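3'-5'-exonuclease (Saccharomyces cerevisiae, PDB 3E2V) probably acts as a magnesium-dependent TatD-type nuclease that cuts double-stranded DNA and trims it from the 3' end. Local coordinates at residues N277-R282 with P305-K310. Residues are numbered along the deposited sequence; the frame is centred on the assembly and turned at random.
Sequences NGCSLR and PWCEIK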
loop_
_atom_site.group_PDB
_atom_site.type_symbol
_atom_site.label_atom_id
_atom_site.label_comp_id
_atom_site.label_asym_id
_atom_site.label_seq_id
_atom_site.Cartn_x
_atom_site.Cartn_y
_atom_site.Cartn_z
ATOM N N ASN A 277 5.091 6.967 5.359
ATOM C CA ASN A 277 6.132 6.031 5.743
ATOM C C ASN A 277 7.482 6.758 5.760
ATOM O O ASN A 277 7.537 7.978 5.615
ATOM C CB ASN A 277 6.161 4.841 4.768
ATOM C CG ASN A 277 6.381 5.266 3.319
ATOM O OD1 ASN A 277 7.198 6.148 3.029
ATOM N ND2 ASN A 277 5.687 4.621 2.402
ATOM N N GLY A 278 8.573 6.015 5.914
ATOM C CA GLY A 278 9.889 6.647 5.993
ATOM C C GLY A 278 10.249 7.424 4.747
ATOM O O GLY A 278 10.943 8.439 4.839
ATOM N N CYS A 279 9.788 6.974 3.582
ATOM C CA CYS A 279 10.054 7.705 2.335
ATOM C C CYS A 279 9.356 9.076 2.303
ATOM O O CYS A 279 9.844 10.015 1.659
ATOM C CB CYS A 279 9.672 6.864 1.106
ATOM S SG CYS A 279 10.736 5.428 0.821
ATOM N N SER A 280 8.225 9.181 3.002
ATOM C CA SER A 280 7.468 10.419 3.143
ATOM C C SER A 280 8.159 11.428 4.060
ATOM O O SER A 280 7.618 12.519 4.247
ATOM C CB SER A 280 6.110 10.116 3.797
ATOM O OG SER A 280 5.424 9.086 3.105
ATOM N N LEU A 281 9.299 11.055 4.661
ATOM C CA LEU A 281 9.913 11.834 5.766
ATOM C C LEU A 281 11.409 12.123 5.519
ATOM O O LEU A 281 12.166 12.431 6.461
ATOM C CB LEU A 281 9.704 11.096 7.113
ATOM C CG LEU A 281 8.254 10.752 7.520
ATOM C CD1 LEU A 281 8.268 9.711 8.638
ATOM C CD2 LEU A 281 7.515 12.015 7.936
ATOM N N ARG A 282 11.846 12.019 4.262
ATOM C CA ARG A 282 13.282 12.033 3.959
ATOM C C ARG A 282 13.918 13.404 3.987
ATOM O O ARG A 282 15.057 13.547 4.445
ATOM C CB ARG A 282 13.556 11.345 2.623
ATOM C CG ARG A 282 13.509 9.821 2.741
ATOM C CD ARG A 282 13.774 9.147 1.426
ATOM N NE ARG A 282 12.689 9.438 0.499
ATOM C CZ ARG A 282 12.450 8.759 -0.615
ATOM N NH1 ARG A 282 13.221 7.730 -0.949
ATOM N NH2 ARG A 282 11.433 9.123 -1.388
ATOM N N PRO A 305 9.918 -4.002 2.617
ATOM C CA PRO A 305 11.286 -3.788 3.090
ATOM C C PRO A 305 11.928 -2.460 2.699
ATOM O O PRO A 305 13.119 -2.268 2.966
ATOM C CB PRO A 305 12.045 -4.924 2.408
ATOM C CG PRO A 305 11.389 -4.991 1.053
ATOM C CD PRO A 305 9.891 -4.774 1.349
ATOM N N TRP A 306 11.169 -1.585 2.048
ATOM C CA TRP A 306 11.647 -0.278 1.593
ATOM C C TRP A 306 11.485 0.780 2.672
ATOM O O TRP A 306 10.924 0.518 3.744
ATOM C CB TRP A 306 10.840 0.144 0.357
ATOM C CG TRP A 306 10.670 -0.991 -0.613
ATOM C CD1 TRP A 306 9.500 -1.626 -0.952
ATOM C CD2 TRP A 306 11.706 -1.640 -1.348
ATOM N NE1 TRP A 306 9.752 -2.624 -1.859
ATOM C CE2 TRP A 306 11.096 -2.659 -2.121
ATOM C CE3 TRP A 306 13.096 -1.457 -1.437
ATOM C CZ2 TRP A 306 11.832 -3.500 -2.971
ATOM C CZ3 TRP A 306 13.828 -2.292 -2.287
ATOM C CH2 TRP A 306 13.190 -3.299 -3.041
ATOM N N CYS A 307 12.024 1.968 2.395
ATOM C CA CYS A 307 11.750 3.167 3.193
ATOM C C CYS A 307 12.304 3.157 4.614
ATOM O O CYS A 307 11.724 3.761 5.529
ATOM C CB CYS A 307 10.255 3.497 3.173
ATOM S SG CYS A 307 9.616 3.825 1.496
ATOM N N GLU A 308 13.459 2.510 4.788
ATOM C CA GLU A 308 14.188 2.607 6.065
ATOM C C GLU A 308 14.444 4.078 6.380
ATOM O O GLU A 308 14.830 4.838 5.503
ATOM C CB GLU A 308 15.520 1.861 5.968
ATOM C CG GLU A 308 16.294 1.793 7.267
ATOM C CD GLU A 308 17.684 1.182 7.108
ATOM O OE1 GLU A 308 18.107 0.889 5.957
ATOM O OE2 GLU A 308 18.378 1.021 8.144
ATOM N N ILE A 309 14.212 4.462 7.627
ATOM C CA ILE A 309 14.594 5.791 8.113
ATOM C C ILE A 309 16.100 5.774 8.397
ATOM O O ILE A 309 16.568 5.015 9.253
ATOM C CB ILE A 309 13.775 6.182 9.342
ATOM C CG1 ILE A 309 12.314 6.444 8.925
ATOM C CG2 ILE A 309 14.346 7.424 10.011
ATOM C CD1 ILE A 309 11.328 6.421 10.077
ATOM N N LYS A 310 16.832 6.589 7.633
ATOM C CA LYS A 310 18.298 6.570 7.650
ATOM C C LYS A 310 18.859 7.829 8.295
ATOM O O LYS A 310 18.182 8.856 8.397
ATOM C CB LYS A 310 18.852 6.452 6.229
ATOM C CG LYS A 310 18.530 5.143 5.529
ATOM C CD LYS A 310 19.034 5.193 4.097
ATOM C CE LYS A 310 19.007 3.825 3.448
ATOM N NZ LYS A 310 19.400 3.983 2.010
HETATM O O HOH W 1 9.256 3.304 6.577
#
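Cys279 and Cys307 form a disulfide, SG to SG 2.1 Å, with the S-S torsion at -99°. Cys307 CB lies 3.5 Å from the backbone N of Cys279. Cys307 SG stands anti to the carbonyl carbon (chi1 -60°), which turns it to the Cys279 sulfur, and it also passes 3.7 Å from Asn277 OD1. The bridge joins two loops of the TatD TIM barrel, one after strand 272-276 and one after strand 298-300. Of the magnesium ligands, Asp303 lies near the side chain of Cys307 and His253 near that of Asn277. Asn277 OD1 accepts from Ser280 N at 3.2 Å; the donor lies 25° out of the carbonyl plane. Cys279 N gives OD1 a weak second bond; this is an Asx motif. Asn277 ND2 bonds to Glu301 OE1 and Ser254 OG. With an alanine here, Glu301 and Ser254 would probably lose this donor, and the turn would lose the OD1 that holds Cys279 N and Ser280 N. Gly278 CA makes a CH...O contact of 3.5 Å with Cys307 O; a CB on Gly278 would run into that oxygen. One water accepts from Gly278 N and donates to Cys307 O at 2.7 Å. Ile309 CG1 rests on Gly278 CA at 3.8 Å.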